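Local coordinates for glutaconate coenzyme a-transferase (Acidaminococcus fermentans, PDB 1POI), which catalyses the transfer of coenzyme A from acetyl-CoA to glutaconate or (R)-2-hydroxyglutarate during glutamate fermentation, at residues Lys261-Val266 and Asp274-Glu279; Pro246-Cys249 and Asp254-Asn257; Gly55-Leu60 and Lys67-Cys72. One frame throughout, in Å; residues are numbered along the deposited sequence.

Contact 1 (Lys261-Val266 and Asp274-Glu279); sequences KVYDKV and DAFCKE
Tyr263 presents its ring edge to one face of Phe276, a T-shaped pair that joins two consecutive helices, 257-266 and 270-282. The planes stand at 79°, and the centroids are 5.5 Å apart. Contact is made near the rim of the phenylalanine rather than over its middle: Tyr263 CD1 sits 3.9 Å from both Phe276 CE1 and Phe276 CZ, so the C-H at this tyrosine edge is directed at the outer end of the pi face. CE1 of Tyr263 follows more loosely, 4.2 Å from Phe276 CE1. The two side chains cross at about a right angle, each reaching out with CG anti to its own backbone nitrogen (chi1 -174° in Tyr263, 166° in Phe276), which sends the phenylalanine toward helix 257-266 and the tyrosine ring to helix 55-62. Nearer the root of the phenylalanine, the CG1 branch of Val266 packs against Phe276 CB and CG, although the modelled closeness to CB is doubtful. Beyond the pair, the tyrosine hydroxyl is hydrogen-bonded to Asp58 OD2, and Met59 of helix 55-62 touches both rings. With an alanine at Phe276, the Tyr263 edge would probably lose the face it rests on, and a gap would open beside Val266 and Met59. Chemically the contact is two-sided: its cohesion between the helices comes from apolar packing and the weak electrostatics of an aromatic C-H over a pi face, while the polar end of Tyr263 is satisfied by a carboxylate of a third helix, which probably limits how far the ring can shift along its partner.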
loop_
_atom_site.group_PDB
_atom_site.type_symbol
_atom_site.label_atom_id
_atom_site.label_comp_id
_atom_site.label_asym_id
_atom_site.label_seq_id
_atom_site.Cartn_x
_atom_site.Cartn_y
_atom_site.Cartn_z
ATOM N N LYS A 261 5.513 -12.894 -32.619
ATOM C CA LYS A 261 6.294 -13.709 -33.554
ATOM C C LYS A 261 5.519 -13.926 -34.844
ATOM O O LYS A 261 6.103 -13.977 -35.926
ATOM C CB LYS A 261 6.687 -15.055 -32.941
ATOM C CG LYS A 261 7.720 -14.965 -31.836
ATOM C CD LYS A 261 8.587 -16.210 -31.825
ATOM C CE LYS A 261 9.257 -16.424 -30.470
ATOM N NZ LYS A 261 8.297 -16.878 -29.407
ATOM N N VAL A 262 4.201 -14.056 -34.717
ATOM C CA VAL A 262 3.327 -14.228 -35.870
ATOM C C VAL A 262 3.525 -12.996 -36.729
ATOM O O VAL A 262 3.949 -13.098 -37.882
ATOM C CB VAL A 262 1.857 -14.277 -35.456
ATOM C CG1 VAL A 262 0.980 -14.337 -36.664
ATOM C CG2 VAL A 262 1.610 -15.471 -34.566
ATOM N N TYR A 263 3.297 -11.830 -36.121
ATOM C CA TYR A 263 3.456 -10.554 -36.798
ATOM C C TYR A 263 4.844 -10.432 -37.445
ATOM O O TYR A 263 4.957 -9.937 -38.565
ATOM C CB TYR A 263 3.196 -9.389 -35.831
ATOM C CG TYR A 263 3.196 -8.028 -36.506
ATOM C CD1 TYR A 263 2.041 -7.526 -37.095
ATOM C CD2 TYR A 263 4.380 -7.294 -36.642
ATOM C CE1 TYR A 263 2.063 -6.334 -37.819
ATOM C CE2 TYR A 263 4.415 -6.100 -37.360
ATOM C CZ TYR A 263 3.252 -5.629 -37.947
ATOM O OH TYR A 263 3.283 -4.458 -38.656
ATOM N N ASP A 264 5.887 -10.907 -36.769
ATOM C CA ASP A 264 7.243 -10.817 -37.311
ATOM C C ASP A 264 7.375 -11.464 -38.671
ATOM O O ASP A 264 8.084 -10.959 -39.536
ATOM C CB ASP A 264 8.260 -11.469 -36.376
ATOM C CG ASP A 264 9.625 -11.713 -37.053
ATOM O OD1 ASP A 264 10.326 -10.740 -37.398
ATOM O OD2 ASP A 264 10.005 -12.890 -37.242
ATOM N N LYS A 265 6.748 -12.623 -38.831
ATOM C CA LYS A 265 6.844 -13.349 -40.082
ATOM C C LYS A 265 5.812 -12.852 -41.077
ATOM O O LYS A 265 6.107 -12.677 -42.256
ATOM C CB LYS A 265 6.737 -14.862 -39.832
ATOM C CG LYS A 265 5.391 -15.356 -39.316
ATOM C CD LYS A 265 4.640 -16.128 -40.390
ATOM C CE LYS A 265 3.194 -16.421 -39.977
ATOM N NZ LYS A 265 2.380 -16.918 -41.145
ATOM N N VAL A 266 4.599 -12.634 -40.596
ATOM C CA VAL A 266 3.514 -12.120 -41.410
ATOM C C VAL A 266 3.924 -10.836 -42.164
ATOM O O VAL A 266 3.806 -10.754 -43.384
ATOM C CB VAL A 266 2.311 -11.829 -40.527
ATOM C CG1 VAL A 266 1.384 -10.887 -41.214
ATOM C CG2 VAL A 266 1.593 -13.119 -40.198
ATOM N N ASP A 274 -1.310 -7.826 -45.328
ATOM C CA ASP A 274 -2.683 -7.397 -45.586
ATOM C C ASP A 274 -3.665 -8.449 -45.152
ATOM O O ASP A 274 -4.751 -8.127 -44.667
ATOM C CB ASP A 274 -2.872 -7.069 -47.064
ATOM C CG ASP A 274 -2.131 -5.813 -47.477
ATOM O OD1 ASP A 274 -2.256 -4.790 -46.755
ATOM O OD2 ASP A 274 -1.423 -5.858 -48.510
ATOM N N ALA A 275 -3.269 -9.706 -45.340
ATOM C CA ALA A 275 -4.081 -10.860 -44.954
ATOM C C ALA A 275 -4.269 -10.815 -43.438
ATOM O O ALA A 275 -5.399 -10.923 -42.930
ATOM C CB ALA A 275 -3.377 -12.134 -45.365
ATOM N N PHE A 276 -3.147 -10.634 -42.733
ATOM C CA PHE A 276 -3.121 -10.523 -41.285
ATOM C C PHE A 276 -4.037 -9.402 -40.836
ATOM O O PHE A 276 -4.881 -9.594 -39.954
ATOM C CB PHE A 276 -1.711 -10.220 -40.808
ATOM C CG PHE A 276 -1.642 -9.768 -39.375
ATOM C CD1 PHE A 276 -1.796 -8.416 -39.050
ATOM C CD2 PHE A 276 -1.460 -10.702 -38.344
ATOM C CE1 PHE A 276 -1.774 -7.997 -37.729
ATOM C CE2 PHE A 276 -1.435 -10.302 -37.015
ATOM C CZ PHE A 276 -1.592 -8.946 -36.698
ATOM N N CYS A 277 -3.857 -8.224 -41.429
ATOM C CA CYS A 277 -4.690 -7.083 -41.066
ATOM C C CYS A 277 -6.163 -7.316 -41.306
ATOM O O CYS A 277 -6.985 -6.893 -40.491
ATOM C CB CYS A 277 -4.256 -5.799 -41.766
ATOM S SG CYS A 277 -2.679 -5.155 -41.228
ATOM N N LYS A 278 -6.524 -7.957 -42.416
ATOM C CA LYS A 278 -7.940 -8.199 -42.667
ATOM C C LYS A 278 -8.603 -9.020 -41.545
ATOM O O LYS A 278 -9.739 -8.745 -41.158
ATOM C CB LYS A 278 -8.179 -8.874 -44.016
ATOM C CG LYS A 278 -9.668 -9.094 -44.237
ATOM C CD LYS A 278 -10.033 -9.650 -45.587
ATOM C CE LYS A 278 -11.545 -9.783 -45.644
ATOM N NZ LYS A 278 -12.065 -9.966 -47.028
ATOM N N GLU A 279 -7.869 -9.993 -41.007
ATOM C CA GLU A 279 -8.357 -10.854 -39.935
ATOM C C GLU A 279 -8.408 -10.208 -38.558
ATOM O O GLU A 279 -9.440 -10.249 -37.884
ATOM C CB GLU A 279 -7.488 -12.099 -39.856
ATOM C CG GLU A 279 -7.822 -13.024 -38.706
ATOM C CD GLU A 279 -6.813 -14.151 -38.575
ATOM O OE1 GLU A 279 -5.744 -14.065 -39.221
ATOM O OE2 GLU A 279 -7.086 -15.120 -37.834
#

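Contact 2 (Pro246-Cys249 and Asp254-Asn257); sequences PSQC and DYDN
OD1 of Asp254 is gripped twice. The stronger bond, 2.7 Å, comes from the backbone N of Tyr255, whose N-H meets the anti side of the carboxylate, 23° out of its plane. Across the contact, Gln248 NE2 adds a weak bond to the same OD1, 3.1 Å long and bent to 134° at the hydrogen. Gln248 runs extended beyond CG and lies alongside Tyr255, its amide stacked on one face of the ring with the planes 25° apart; Gln248 CG comes within 3.5 Å of Tyr255 CD2. Farther along, Asp256 N donates a nearly straight bond of 3.1 Å to Pro246 O, approaching from above the carbonyl plane. Pro246, preceded by a cis peptide bond, also sets its CB 4.1 Å from CB of Asp256. Asp256 is the N-cap of helix 257-266; its OD1 accepts from Phe259 N and forms a salt bridge with Arg298, while OD2 is hydrogen-bonded to His245. Outward, Gln248 and Tyr255 bond to acidic side chains of another protein's chain, and Asp254 OD2 pairs with a basic one there. The implication is a buried polar junction in which stacking and the bonds at Asp254 OD1 probably help to fix the three side chains that meet that chain.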
loop_
_atom_site.group_PDB
_atom_site.type_symbol
_atom_site.label_atom_id
_atom_site.label_comp_id
_atom_site.label_asym_id
_atom_site.label_seq_id
_atom_site.Cartn_x
_atom_site.Cartn_y
_atom_site.Cartn_z
ATOM N N PRO A 246 -0.361 -6.592 -28.178
ATOM C CA PRO A 246 0.611 -7.516 -27.579
ATOM C C PRO A 246 1.777 -6.944 -26.752
ATOM O O PRO A 246 2.757 -7.652 -26.532
ATOM C CB PRO A 246 1.202 -8.188 -28.814
ATOM C CG PRO A 246 1.334 -7.048 -29.741
ATOM C CD PRO A 246 -0.064 -6.426 -29.609
ATOM N N SER A 247 1.734 -5.679 -26.348
ATOM C CA SER A 247 2.857 -5.131 -25.603
ATOM C C SER A 247 2.608 -5.172 -24.103
ATOM O O SER A 247 1.457 -5.349 -23.653
ATOM C CB SER A 247 3.169 -3.716 -26.081
ATOM O OG SER A 247 2.134 -2.831 -25.732
ATOM N N GLN A 248 3.696 -5.040 -23.339
ATOM C CA GLN A 248 3.644 -5.064 -21.866
ATOM C C GLN A 248 2.821 -3.910 -21.318
ATOM O O GLN A 248 2.459 -2.986 -22.035
ATOM C CB GLN A 248 5.054 -4.985 -21.260
ATOM C CG GLN A 248 6.021 -5.908 -21.911
ATOM C CD GLN A 248 7.349 -5.904 -21.255
ATOM O OE1 GLN A 248 8.237 -5.120 -21.611
ATOM N NE2 GLN A 248 7.526 -6.798 -20.287
ATOM N N CYS A 249 2.531 -3.973 -20.038
ATOM C CA CYS A 249 1.796 -2.936 -19.393
ATOM C C CYS A 249 2.038 -3.219 -17.934
ATOM O O CYS A 249 1.373 -4.071 -17.313
ATOM C CB CYS A 249 0.339 -3.015 -19.757
ATOM S SG CYS A 249 -0.666 -1.837 -18.887
ATOM N N ASP A 254 2.358 -9.112 -19.312
ATOM C CA ASP A 254 3.597 -9.204 -20.058
ATOM C C ASP A 254 3.353 -9.241 -21.587
ATOM O O ASP A 254 2.206 -9.437 -22.039
ATOM C CB ASP A 254 4.264 -10.484 -19.578
ATOM C CG ASP A 254 5.754 -10.445 -19.703
ATOM O OD1 ASP A 254 6.266 -9.635 -20.499
ATOM O OD2 ASP A 254 6.422 -11.238 -18.992
ATOM N N TYR A 255 4.397 -9.053 -22.398
ATOM C CA TYR A 255 4.178 -9.096 -23.832
ATOM C C TYR A 255 3.758 -10.480 -24.277
ATOM O O TYR A 255 4.098 -11.473 -23.654
ATOM C CB TYR A 255 5.368 -8.601 -24.664
ATOM C CG TYR A 255 6.774 -8.914 -24.192
ATOM C CD1 TYR A 255 7.126 -10.154 -23.671
ATOM C CD2 TYR A 255 7.759 -7.933 -24.245
ATOM C CE1 TYR A 255 8.428 -10.402 -23.204
ATOM C CE2 TYR A 255 9.057 -8.167 -23.787
ATOM C CZ TYR A 255 9.384 -9.399 -23.264
ATOM O OH TYR A 255 10.672 -9.589 -22.799
ATOM N N ASP A 256 2.998 -10.532 -25.356
ATOM C CA ASP A 256 2.504 -11.769 -25.918
ATOM C C ASP A 256 3.476 -12.167 -27.005
ATOM O O ASP A 256 3.256 -11.869 -28.168
ATOM C CB ASP A 256 1.123 -11.526 -26.510
ATOM C CG ASP A 256 0.429 -12.790 -26.878
ATOM O OD1 ASP A 256 1.066 -13.630 -27.532
ATOM O OD2 ASP A 256 -0.759 -12.958 -26.525
ATOM N N ASN A 257 4.548 -12.852 -26.627
ATOM C CA ASN A 257 5.584 -13.291 -27.556
ATOM C C ASN A 257 5.185 -14.150 -28.747
ATOM O O ASN A 257 5.823 -14.075 -29.802
ATOM C CB ASN A 257 6.700 -13.974 -26.817
ATOM C CG ASN A 257 8.014 -13.350 -27.118
ATOM O OD1 ASN A 257 8.837 -13.956 -27.793
ATOM N ND2 ASN A 257 8.263 -12.160 -26.571
#

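Contact 3 (Gly55-Leu60 and Lys67-Cys72); sequences GDWDML and KAYINC
Trp57 leans its indole on Tyr69 from the CB atom outward, and the path can be followed atom by atom. CB, at the root, is 4.0 Å from both Tyr69 CE1 and the Tyr69 hydroxyl oxygen. CG lies 3.8 Å from the same CE1, and CD2, where the two rings of the indole fuse, comes to 3.7 Å. CE3 meets Tyr69 CE1 and CD1 alike, each at 3.7 Å, and CZ3 keeps a looser hold on CD1 alone. The CD1 and CE1 atoms of the tyrosine thus follow the indole from CG into its six-membered ring. The pairing is oblique, with planes at 41°, and so is neither a stack nor a T. Its tryptophan half depends on chi1 of -80°, which places CG anti to the carbonyl carbon and swings the indole off helix 55-62 toward the strand. From the other side, CD1 of Leu60, one helical turn on, lies over the indole, which also touches Ile20 and Leu22 of strand 19-22. The hydroxyl of Tyr69 hydrogen-bonds to Thr74 OG1. Helix 55-62 is the connection between neighbouring parallel strands 46-49 and 66-71, so this is helix-on-sheet packing in a beta-alpha-beta crossover, consistent with the Rossmann-like alpha/beta architecture of the coenzyme A transferase family.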
loop_
_atom_site.group_PDB
_atom_site.type_symbol
_atom_site.label_atom_id
_atom_site.label_comp_id
_atom_site.label_asym_id
_atom_site.label_seq_id
_atom_site.Cartn_x
_atom_site.Cartn_y
_atom_site.Cartn_z
ATOM N N GLY A 55 5.442 -2.097 -33.463
ATOM C CA GLY A 55 4.515 -2.595 -34.463
ATOM C C GLY A 55 3.442 -1.599 -34.795
ATOM O O GLY A 55 2.833 -1.668 -35.858
ATOM N N ASP A 56 3.203 -0.680 -33.865
ATOM C CA ASP A 56 2.196 0.364 -34.027
ATOM C C ASP A 56 2.464 1.218 -35.295
ATOM O O ASP A 56 1.676 1.191 -36.239
ATOM C CB ASP A 56 2.042 1.195 -32.720
ATOM C CG ASP A 56 3.389 1.797 -32.179
ATOM O OD1 ASP A 56 4.506 1.293 -32.452
ATOM O OD2 ASP A 56 3.319 2.812 -31.446
ATOM N N TRP A 57 3.611 1.880 -35.379
ATOM C CA TRP A 57 3.891 2.670 -36.558
ATOM C C TRP A 57 4.099 1.794 -37.776
ATOM O O TRP A 57 3.947 2.255 -38.907
ATOM C CB TRP A 57 5.085 3.596 -36.344
ATOM C CG TRP A 57 4.695 4.820 -35.579
ATOM C CD1 TRP A 57 4.790 5.009 -34.226
ATOM C CD2 TRP A 57 4.047 5.990 -36.102
ATOM N NE1 TRP A 57 4.229 6.212 -33.876
ATOM C CE2 TRP A 57 3.766 6.839 -35.005
ATOM C CE3 TRP A 57 3.673 6.398 -37.394
ATOM C CZ2 TRP A 57 3.122 8.083 -35.157
ATOM C CZ3 TRP A 57 3.036 7.625 -37.544
ATOM C CH2 TRP A 57 2.768 8.456 -36.428
ATOM N N ASP A 58 4.426 0.525 -37.566
ATOM C CA ASP A 58 4.616 -0.367 -38.700
ATOM C C ASP A 58 3.283 -0.613 -39.351
ATOM O O ASP A 58 3.153 -0.556 -40.568
ATOM C CB ASP A 58 5.185 -1.703 -38.283
ATOM C CG ASP A 58 5.873 -2.404 -39.422
ATOM O OD1 ASP A 58 6.755 -1.767 -40.026
ATOM O OD2 ASP A 58 5.552 -3.584 -39.711
ATOM N N MET A 59 2.276 -0.877 -38.542
ATOM C CA MET A 59 0.972 -1.132 -39.095
ATOM C C MET A 59 0.444 0.065 -39.887
ATOM O O MET A 59 -0.024 -0.107 -41.014
ATOM C CB MET A 59 0.028 -1.601 -38.005
ATOM C CG MET A 59 0.453 -2.954 -37.436
ATOM S SD MET A 59 -0.741 -3.537 -36.248
ATOM C CE MET A 59 -1.971 -4.176 -37.288
ATOM N N LEU A 60 0.610 1.275 -39.354
ATOM C CA LEU A 60 0.165 2.493 -40.036
ATOM C C LEU A 60 0.914 2.663 -41.364
ATOM O O LEU A 60 0.295 2.877 -42.406
ATOM C CB LEU A 60 0.393 3.726 -39.153
ATOM C CG LEU A 60 -0.410 3.813 -37.849
ATOM C CD1 LEU A 60 0.028 5.022 -37.018
ATOM C CD2 LEU A 60 -1.907 3.846 -38.153
ATOM N N LYS A 67 2.068 10.166 -44.269
ATOM C CA LYS A 67 2.522 11.144 -45.269
ATOM C C LYS A 67 4.000 11.421 -45.079
ATOM O O LYS A 67 4.778 11.399 -46.021
ATOM C CB LYS A 67 1.688 12.422 -45.108
ATOM C CG LYS A 67 1.787 13.431 -46.246
ATOM C CD LYS A 67 0.837 14.630 -46.052
ATOM C CE LYS A 67 1.305 15.577 -44.940
ATOM N NZ LYS A 67 0.547 16.891 -44.905
ATOM N N ALA A 68 4.385 11.656 -43.833
ATOM C CA ALA A 68 5.773 11.906 -43.471
ATOM C C ALA A 68 5.950 11.281 -42.093
ATOM O O ALA A 68 5.049 11.369 -41.236
ATOM C CB ALA A 68 6.041 13.391 -43.410
ATOM N N TYR A 69 7.098 10.656 -41.879
ATOM C CA TYR A 69 7.390 9.977 -40.626
ATOM C C TYR A 69 8.737 10.467 -40.110
ATOM O O TYR A 69 9.731 10.452 -40.857
ATOM C CB TYR A 69 7.424 8.476 -40.916
ATOM C CG TYR A 69 7.800 7.577 -39.774
ATOM C CD1 TYR A 69 7.008 7.492 -38.618
ATOM C CD2 TYR A 69 8.942 6.778 -39.861
ATOM C CE1 TYR A 69 7.353 6.621 -37.579
ATOM C CE2 TYR A 69 9.290 5.916 -38.842
ATOM C CZ TYR A 69 8.501 5.835 -37.706
ATOM O OH TYR A 69 8.869 4.951 -36.720
ATOM N N ILE A 70 8.752 10.969 -38.868
ATOM C CA ILE A 70 9.977 11.495 -38.250
ATOM C C ILE A 70 10.532 10.322 -37.438
ATOM O O ILE A 70 9.947 9.895 -36.441
ATOM C CB ILE A 70 9.700 12.783 -37.355
ATOM C CG1 ILE A 70 8.750 13.776 -38.064
ATOM C CG2 ILE A 70 11.012 13.512 -37.047
ATOM C CD1 ILE A 70 9.182 14.212 -39.453
ATOM N N ASN A 71 11.714 9.874 -37.816
ATOM C CA ASN A 71 12.279 8.675 -37.236
ATOM C C ASN A 71 13.595 8.682 -36.464
ATOM O O ASN A 71 14.577 9.367 -36.836
ATOM C CB ASN A 71 12.396 7.654 -38.373
ATOM C CG ASN A 71 12.720 6.280 -37.885
ATOM O OD1 ASN A 71 11.849 5.590 -37.342
ATOM N ND2 ASN A 71 13.977 5.869 -38.052
ATOM N N CYS A 72 13.624 7.823 -35.438
ATOM C CA CYS A 72 14.814 7.622 -34.600
ATOM C C CYS A 72 15.119 6.127 -34.449
ATOM O O CYS A 72 16.284 5.735 -34.516
ATOM C CB CYS A 72 14.686 8.295 -33.230
ATOM S SG CYS A 72 13.384 7.686 -32.134
#

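Along the chain the order is contact 3, contact 2, contact 1, each closing before the next opens. Contact 3 belongs to the central parallel sheet and one of its covering helices; contact 2 lies in the loop that follows strand 236-239, at one edge of the sheet within this chain; contact 1 pairs the first two helices after that loop. Contact 2 leads straight into contact 1, their centres about 17 Å apart. Contacts 1 and 3, also about 17 Å between centres, touch through helix 55-62, whereas contacts 2 and 3 stay about 7 Å apart at their nearest atoms. The later helices are thereby fastened back onto the sheet domain; contact 2, and the strand segment of contact 3, also reach another protein's chain.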